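Local coordinates for protein pullulanase (Klebsiella oxytoca, PDB 2YOC) that hydrolyses alpha-1,6-glucosidic linkages in pullulan and related branched alpha-glucans, and is associated with type 2 secretion, at residues V958-N966 against V977-A988; K945-G953 against L990-V999. All coordinates share one frame; numbering follows the deposited sequence.

Both interactions lie in the pullulanase-type C-terminal domain, and their centres are about 10 Å apart. Along the chain, the two segments of interaction 1 fall between those of interaction 2: 945-953 comes first, then the hairpin partners 958-966 and 977-988, then 990-999. Strands 975-981 and 994-1002 are neighbours in one antiparallel sheet, joined by backbone bonds such as Val999 N to Met978 O (2.8 Å). A probable hydrogen bond from Leu990 N to Asp982 OD1 also links the contacts directly. They share a calcium ion, which takes Asp982 from interaction 1 and the carbonyls of Asp991 and Leu994 from interaction 2, so the metal ties together the turn linking these two strands.

Interaction 1: V958-N966 against V977-A988. With CA (calcium ion), chain M; SO4 (sulfate ion), chain U; SO4 (sulfate ion), chain V.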
# COMPACT_ATOMS: atom_id res chain seq x y z
N VAL B 958 3.39 -12.09 -23.61
CA VAL B 958 2.24 -11.39 -23.01
C VAL B 958 2.64 -10.00 -22.54
O VAL B 958 2.06 -9.02 -22.99
CB VAL B 958 1.54 -12.24 -21.93
CG1 VAL B 958 0.44 -11.45 -21.24
CG2 VAL B 958 0.97 -13.50 -22.55
N MSE B 959 3.69 -9.91 -21.74
CA MSE B 959 4.20 -8.67 -21.20
C MSE B 959 4.68 -7.65 -22.22
O MSE B 959 4.50 -6.46 -21.98
CB MSE B 959 5.27 -8.99 -20.17
CG MSE B 959 4.70 -9.77 -19.00
SE MSE B 959 6.05 -10.15 -17.71
CE MSE B 959 6.44 -8.27 -17.20
N LYS B 960 5.27 -8.12 -23.34
CA LYS B 960 5.79 -7.29 -24.44
C LYS B 960 4.71 -6.83 -25.41
O LYS B 960 5.02 -5.99 -26.27
CB LYS B 960 6.81 -8.10 -25.26
CG LYS B 960 8.21 -8.10 -24.69
CD LYS B 960 9.20 -8.78 -25.60
CE LYS B 960 9.78 -10.01 -24.96
NZ LYS B 960 11.09 -10.39 -25.55
N ARG B 961 3.50 -7.42 -25.34
CA ARG B 961 2.44 -7.17 -26.32
C ARG B 961 1.07 -6.79 -25.75
O ARG B 961 0.30 -6.07 -26.40
CB ARG B 961 2.28 -8.42 -27.21
CG ARG B 961 3.50 -8.82 -28.01
CD ARG B 961 3.26 -10.11 -28.76
NE ARG B 961 4.41 -10.51 -29.58
CZ ARG B 961 4.56 -10.19 -30.85
NH1 ARG B 961 3.62 -9.51 -31.48
NH2 ARG B 961 5.63 -10.59 -31.51
N VAL B 962 0.72 -7.34 -24.59
CA VAL B 962 -0.56 -7.10 -23.92
C VAL B 962 -0.50 -5.92 -22.95
O VAL B 962 0.44 -5.77 -22.16
CB VAL B 962 -1.10 -8.38 -23.25
CG1 VAL B 962 -2.38 -8.11 -22.46
CG2 VAL B 962 -1.32 -9.48 -24.28
N ASP B 963 -1.52 -5.07 -23.07
CA ASP B 963 -1.80 -3.90 -22.23
C ASP B 963 -3.30 -3.63 -22.27
O ASP B 963 -4.02 -4.20 -23.10
CB ASP B 963 -0.96 -2.67 -22.64
CG ASP B 963 -0.72 -1.61 -21.55
OD1 ASP B 963 -1.00 -1.89 -20.35
OD2 ASP B 963 -0.20 -0.53 -21.88
N PHE B 964 -3.77 -2.77 -21.35
CA PHE B 964 -5.17 -2.40 -21.19
C PHE B 964 -5.35 -0.91 -21.11
O PHE B 964 -4.48 -0.20 -20.58
CB PHE B 964 -5.75 -3.01 -19.91
CG PHE B 964 -5.69 -4.50 -19.82
CD1 PHE B 964 -6.73 -5.28 -20.31
CD2 PHE B 964 -4.62 -5.14 -19.22
CE1 PHE B 964 -6.69 -6.67 -20.20
CE2 PHE B 964 -4.58 -6.53 -19.12
CZ PHE B 964 -5.61 -7.29 -19.62
N ARG B 965 -6.53 -0.46 -21.60
CA ARG B 965 -7.03 0.93 -21.55
C ARG B 965 -8.28 0.94 -20.65
O ARG B 965 -8.82 -0.13 -20.34
CB ARG B 965 -7.34 1.51 -22.93
CG ARG B 965 -6.44 1.01 -24.04
CD ARG B 965 -5.15 1.79 -24.07
NE ARG B 965 -5.10 2.70 -25.21
CZ ARG B 965 -5.17 4.03 -25.14
NH1 ARG B 965 -5.34 4.63 -23.96
NH2 ARG B 965 -5.08 4.76 -26.24
N ASN B 966 -8.75 2.14 -20.25
CA ASN B 966 -9.88 2.37 -19.32
C ASN B 966 -9.48 1.79 -17.96
O ASN B 966 -10.18 0.98 -17.35
CB ASN B 966 -11.23 1.85 -19.84
CG ASN B 966 -12.36 2.08 -18.86
OD1 ASN B 966 -12.59 3.20 -18.38
ND2 ASN B 966 -12.98 1.00 -18.44
N VAL B 977 -11.04 -3.17 -21.84
CA VAL B 977 -10.37 -2.86 -23.10
C VAL B 977 -8.95 -3.42 -23.08
O VAL B 977 -8.11 -2.93 -22.31
CB VAL B 977 -10.45 -1.35 -23.46
CG1 VAL B 977 -9.61 -1.05 -24.69
CG2 VAL B 977 -11.90 -0.92 -23.70
N MSE B 978 -8.69 -4.45 -23.92
CA MSE B 978 -7.38 -5.09 -24.01
C MSE B 978 -6.76 -4.85 -25.35
O MSE B 978 -7.43 -5.02 -26.37
CB MSE B 978 -7.52 -6.60 -23.76
CG MSE B 978 -6.17 -7.31 -23.58
SE MSE B 978 -6.32 -9.20 -23.13
CE MSE B 978 -7.08 -9.87 -24.77
N THR B 979 -5.47 -4.48 -25.36
CA THR B 979 -4.74 -4.25 -26.60
C THR B 979 -3.61 -5.27 -26.73
O THR B 979 -2.92 -5.53 -25.73
CB THR B 979 -4.26 -2.78 -26.74
OG1 THR B 979 -3.15 -2.54 -25.88
CG2 THR B 979 -5.35 -1.76 -26.50
N VAL B 980 -3.43 -5.88 -27.93
CA VAL B 980 -2.37 -6.87 -28.20
C VAL B 980 -1.53 -6.40 -29.38
O VAL B 980 -2.04 -6.26 -30.49
CB VAL B 980 -2.88 -8.33 -28.40
CG1 VAL B 980 -1.70 -9.29 -28.55
CG2 VAL B 980 -3.79 -8.76 -27.24
N ASP B 981 -0.24 -6.15 -29.13
CA ASP B 981 0.68 -5.64 -30.13
C ASP B 981 1.24 -6.71 -31.05
O ASP B 981 1.60 -7.80 -30.59
CB ASP B 981 1.85 -4.87 -29.46
CG ASP B 981 2.56 -3.90 -30.39
OD1 ASP B 981 2.00 -3.56 -31.44
OD2 ASP B 981 3.69 -3.47 -30.05
N ASP B 982 1.33 -6.39 -32.35
CA ASP B 982 2.02 -7.18 -33.36
C ASP B 982 2.96 -6.25 -34.10
O ASP B 982 3.61 -6.64 -35.08
CB ASP B 982 1.08 -7.94 -34.29
CG ASP B 982 1.74 -9.17 -34.92
OD1 ASP B 982 2.55 -9.86 -34.23
OD2 ASP B 982 1.47 -9.45 -36.11
N GLY B 983 3.05 -5.01 -33.58
CA GLY B 983 3.92 -3.96 -34.09
C GLY B 983 5.40 -4.23 -33.88
O GLY B 983 5.80 -5.05 -33.07
N MSE B 984 6.22 -3.52 -34.63
CA MSE B 984 7.68 -3.58 -34.65
C MSE B 984 8.36 -3.54 -33.25
O MSE B 984 9.43 -4.13 -33.06
CB MSE B 984 8.24 -2.52 -35.65
CG MSE B 984 8.91 -1.30 -35.06
SE MSE B 984 9.34 0.03 -36.41
CE MSE B 984 8.20 1.44 -35.72
N LYS B 985 7.75 -2.84 -32.27
CA LYS B 985 8.36 -2.72 -30.98
C LYS B 985 8.20 -3.97 -30.16
O LYS B 985 8.98 -4.17 -29.23
CB LYS B 985 7.88 -1.45 -30.26
CG LYS B 985 8.76 -0.26 -30.55
CD LYS B 985 8.00 1.02 -30.30
CE LYS B 985 8.56 1.76 -29.12
NZ LYS B 985 9.22 3.04 -29.52
N ALA B 986 7.20 -4.83 -30.51
CA ALA B 986 6.93 -6.10 -29.82
C ALA B 986 7.96 -7.17 -30.19
O ALA B 986 8.38 -7.96 -29.35
CB ALA B 986 5.53 -6.59 -30.18
N GLY B 987 8.34 -7.20 -31.46
CA GLY B 987 9.26 -8.18 -32.00
C GLY B 987 8.84 -8.58 -33.40
O GLY B 987 8.69 -7.72 -34.29
N ALA B 988 8.58 -9.88 -33.57
CA ALA B 988 8.22 -10.46 -34.85
C ALA B 988 6.73 -10.31 -35.16
O ALA B 988 5.90 -10.22 -34.24
CB ALA B 988 8.61 -11.92 -34.88
CA CA M . 2.00 -8.40 -38.06
S SO4 U . -6.32 4.81 -20.21
O1 SO4 U . -6.69 4.83 -18.77
O2 SO4 U . -5.50 3.61 -20.46
O3 SO4 U . -5.51 5.98 -20.54
O4 SO4 U . -7.56 4.82 -21.04
S SO4 V . 10.60 -12.28 -31.03
O1 SO4 V . 11.12 -13.02 -32.19
O2 SO4 V . 11.51 -11.14 -30.78
O3 SO4 V . 9.22 -11.82 -31.31
O4 SO4 V . 10.55 -13.17 -29.84
O HOH W 1 -10.20 -2.26 -19.11
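The extended side chain of Arg961 reaches along the chain that follows strand 977-981 and spends its guanidinium on three acceptors. A chi1 of -61° sets CG opposite the carbonyl carbon, and the straight run to NE carries the guanidinium to residues 981-988. NH1 donates to Asp981 O (2.8 Å) and forms a salt bridge with Asp982 OD1 (3.0 Å); this bond is bent (130°), and the oxygen, using its anti lone pair, is tilted out of the guanidinium plane. NH2 makes the straightest of the three bonds, to Ala988 O at 2.8 Å (169°), in the guanidinium plane and on a carbonyl lone pair. Ala986 CB sits over one guanidinium face, a place suited to a small methyl. Arginine fits here because its several N-H groups can hold a carboxylate and two carbonyls together. Asp982 turns OD2 to calcium (2.3 Å), so its arginine partner is second-shell to the metal; OD1 also accepts from Leu990 N.

Beyond Arg961 the strands pair antiparallel. Thr979 N donates to Asp963 O (2.7 Å), and Asp963 N to Thr979 O in return. On one sheet face, Phe964 and Met978, a selenomethionine, lie side by side in an oblique Met-aromatic contact, SE 4.8 Å from the ring centroid. Val962 continues this apolar row, its CG2 meeting CG2 of Val980 at 3.9 Å. On the other face, CG of Arg965 packs against Val977 and Thr979.

Helix 955-961 leads into strand 962-965, an outermost strand of the antiparallel sheet; strand 975-981 lies next to it, with strand 994-1002 beyond, where Val999 and Leu997 touch Met978 and Val980.

Interaction 2: K945-G953 against L990-V999; sequences KSSPLFTLG and LDSRLDGLVV. With CA (calcium ion), chain M.
Ser947 and Asp991 join an ST turn to an Asx turn, linking the loop after helix 927-945 to the calcium-binding turn that leads into strand 994-1002. The serine hydroxyl serves both ways: OG donates to Asp991 OD2 (2.7 Å), on the anti lone pair, and accepts from Leu949 N at 3.1 Å. A chi1 of -179° swings OG away from the backbone N, so the short side chain reaches the carboxylate while still closing its own turn. Asp991 suits its place because its two oxygens divide the work. OD1 takes Arg993 N on its anti lone pair and Leu994 N from above the carboxylate plane, folding the turn so that Asp991 O (2.6 Å) and Leu994 O (2.4 Å) face the calcium; Asp982, Ser989 and Gln1058 complete the site. Arg993 gives only a weak bond to Ser946 O, its stronger partner being Glu1055, in a salt bridge.

Apolar side chains surround these groups. Leu990 packs CD1 on CD2 of Leu952. Leucine suits position 997 because one branch reaches two neighbours: its CD2 packs on Leu949 CB and makes a CH-pi contact over one face of Phe950, 3.9 Å from the ring centroid, while Val999 CG2 meets the ring's edge at CE1.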
# COMPACT_ATOMS: atom_id res chain seq x y z
N LYS B 945 -9.71 -18.48 -32.17
CA LYS B 945 -8.90 -19.14 -33.18
C LYS B 945 -8.57 -18.25 -34.40
O LYS B 945 -7.79 -18.67 -35.27
CB LYS B 945 -9.48 -20.52 -33.57
CG LYS B 945 -10.90 -20.53 -34.13
CD LYS B 945 -11.31 -21.93 -34.57
CE LYS B 945 -11.52 -22.06 -36.06
NZ LYS B 945 -12.94 -21.82 -36.42
N SER B 946 -9.10 -17.01 -34.44
CA SER B 946 -8.89 -16.07 -35.55
C SER B 946 -7.54 -15.35 -35.58
O SER B 946 -7.28 -14.66 -36.56
CB SER B 946 -10.04 -15.08 -35.65
OG SER B 946 -9.83 -13.89 -34.91
N SER B 947 -6.70 -15.45 -34.53
CA SER B 947 -5.40 -14.78 -34.51
C SER B 947 -4.43 -15.42 -33.55
O SER B 947 -4.83 -15.72 -32.41
CB SER B 947 -5.55 -13.31 -34.13
OG SER B 947 -4.27 -12.69 -34.15
N PRO B 948 -3.13 -15.53 -33.90
CA PRO B 948 -2.16 -16.08 -32.93
C PRO B 948 -1.96 -15.14 -31.74
O PRO B 948 -1.39 -15.56 -30.73
CB PRO B 948 -0.89 -16.25 -33.77
CG PRO B 948 -0.99 -15.29 -34.85
CD PRO B 948 -2.46 -15.20 -35.18
N LEU B 949 -2.42 -13.85 -31.89
CA LEU B 949 -2.33 -12.79 -30.88
C LEU B 949 -3.17 -13.06 -29.64
O LEU B 949 -2.82 -12.58 -28.56
CB LEU B 949 -2.64 -11.41 -31.48
CG LEU B 949 -1.66 -10.84 -32.54
CD1 LEU B 949 -2.17 -9.54 -33.12
CD2 LEU B 949 -0.24 -10.63 -31.96
N PHE B 950 -4.25 -13.82 -29.78
CA PHE B 950 -5.14 -14.17 -28.67
C PHE B 950 -4.51 -15.22 -27.73
O PHE B 950 -4.90 -15.31 -26.55
CB PHE B 950 -6.44 -14.76 -29.20
CG PHE B 950 -7.39 -13.73 -29.72
CD1 PHE B 950 -8.02 -12.84 -28.86
CD2 PHE B 950 -7.68 -13.65 -31.08
CE1 PHE B 950 -8.93 -11.90 -29.35
CE2 PHE B 950 -8.57 -12.69 -31.57
CZ PHE B 950 -9.19 -11.82 -30.69
N THR B 951 -3.61 -16.06 -28.28
CA THR B 951 -2.99 -17.20 -27.61
C THR B 951 -1.46 -17.16 -27.72
O THR B 951 -0.85 -18.02 -28.36
CB THR B 951 -3.59 -18.49 -28.19
OG1 THR B 951 -3.28 -18.55 -29.59
CG2 THR B 951 -5.11 -18.60 -27.95
N LEU B 952 -0.85 -16.13 -27.09
CA LEU B 952 0.59 -15.90 -27.12
C LEU B 952 1.42 -17.01 -26.48
O LEU B 952 2.56 -17.21 -26.90
CB LEU B 952 0.97 -14.53 -26.53
CG LEU B 952 0.53 -13.26 -27.26
CD1 LEU B 952 0.84 -12.02 -26.43
CD2 LEU B 952 1.19 -13.14 -28.62
N GLY B 953 0.86 -17.70 -25.47
CA GLY B 953 1.54 -18.80 -24.79
C GLY B 953 2.69 -18.44 -23.85
O GLY B 953 2.71 -18.93 -22.72
N LEU B 990 3.58 -11.76 -35.73
CA LEU B 990 2.95 -13.06 -35.49
C LEU B 990 1.78 -13.33 -36.44
O LEU B 990 1.66 -14.44 -36.91
CB LEU B 990 2.54 -13.25 -34.02
CG LEU B 990 3.69 -13.24 -33.04
CD1 LEU B 990 3.22 -13.61 -31.70
CD2 LEU B 990 4.79 -14.20 -33.47
N ASP B 991 0.93 -12.32 -36.69
CA ASP B 991 -0.22 -12.38 -37.60
C ASP B 991 0.17 -11.59 -38.86
O ASP B 991 0.48 -10.41 -38.79
CB ASP B 991 -1.48 -11.79 -36.92
CG ASP B 991 -2.81 -12.14 -37.57
OD1 ASP B 991 -2.92 -12.04 -38.81
OD2 ASP B 991 -3.77 -12.45 -36.82
N SER B 992 0.21 -12.26 -40.01
CA SER B 992 0.62 -11.65 -41.29
C SER B 992 -0.40 -10.67 -41.80
O SER B 992 -0.09 -9.86 -42.67
CB SER B 992 0.85 -12.71 -42.35
OG SER B 992 -0.34 -13.45 -42.55
N ARG B 993 -1.63 -10.78 -41.31
CA ARG B 993 -2.73 -9.93 -41.71
C ARG B 993 -2.87 -8.70 -40.78
O ARG B 993 -3.19 -7.62 -41.27
CB ARG B 993 -4.01 -10.80 -41.80
CG ARG B 993 -5.37 -10.07 -41.71
CD ARG B 993 -6.54 -11.05 -41.76
NE ARG B 993 -6.75 -11.70 -40.47
CZ ARG B 993 -7.64 -11.30 -39.57
NH1 ARG B 993 -8.42 -10.26 -39.81
NH2 ARG B 993 -7.76 -11.95 -38.42
N LEU B 994 -2.58 -8.86 -39.46
CA LEU B 994 -2.73 -7.79 -38.44
C LEU B 994 -1.43 -7.17 -37.92
O LEU B 994 -0.36 -7.77 -38.03
CB LEU B 994 -3.62 -8.24 -37.24
CG LEU B 994 -4.96 -8.89 -37.57
CD1 LEU B 994 -5.72 -9.22 -36.33
CD2 LEU B 994 -5.81 -8.03 -38.49
N ASP B 995 -1.55 -5.95 -37.36
CA ASP B 995 -0.50 -5.15 -36.73
C ASP B 995 -0.79 -5.10 -35.24
O ASP B 995 0.10 -4.79 -34.45
CB ASP B 995 -0.48 -3.72 -37.29
CG ASP B 995 0.68 -3.34 -38.19
OD1 ASP B 995 1.65 -4.14 -38.31
OD2 ASP B 995 0.64 -2.22 -38.79
N GLY B 996 -2.03 -5.40 -34.87
CA GLY B 996 -2.50 -5.36 -33.49
C GLY B 996 -3.96 -5.74 -33.35
O GLY B 996 -4.68 -5.85 -34.34
N LEU B 997 -4.40 -5.92 -32.09
CA LEU B 997 -5.76 -6.32 -31.70
C LEU B 997 -6.33 -5.52 -30.55
O LEU B 997 -5.60 -5.14 -29.63
CB LEU B 997 -5.73 -7.79 -31.23
CG LEU B 997 -6.77 -8.73 -31.77
CD1 LEU B 997 -7.44 -8.19 -33.04
CD2 LEU B 997 -6.15 -10.09 -32.03
N VAL B 998 -7.66 -5.34 -30.57
CA VAL B 998 -8.41 -4.68 -29.49
C VAL B 998 -9.60 -5.55 -29.09
O VAL B 998 -10.43 -5.90 -29.94
CB VAL B 998 -8.81 -3.20 -29.74
CG1 VAL B 998 -9.62 -2.65 -28.58
CG2 VAL B 998 -7.59 -2.33 -29.98
N VAL B 999 -9.68 -5.91 -27.80
CA VAL B 999 -10.82 -6.63 -27.27
C VAL B 999 -11.57 -5.62 -26.40
O VAL B 999 -11.01 -5.06 -25.45
CB VAL B 999 -10.46 -7.92 -26.50
CG1 VAL B 999 -11.70 -8.58 -25.91
CG2 VAL B 999 -9.72 -8.91 -27.39
CA CA M . 2.00 -8.40 -38.06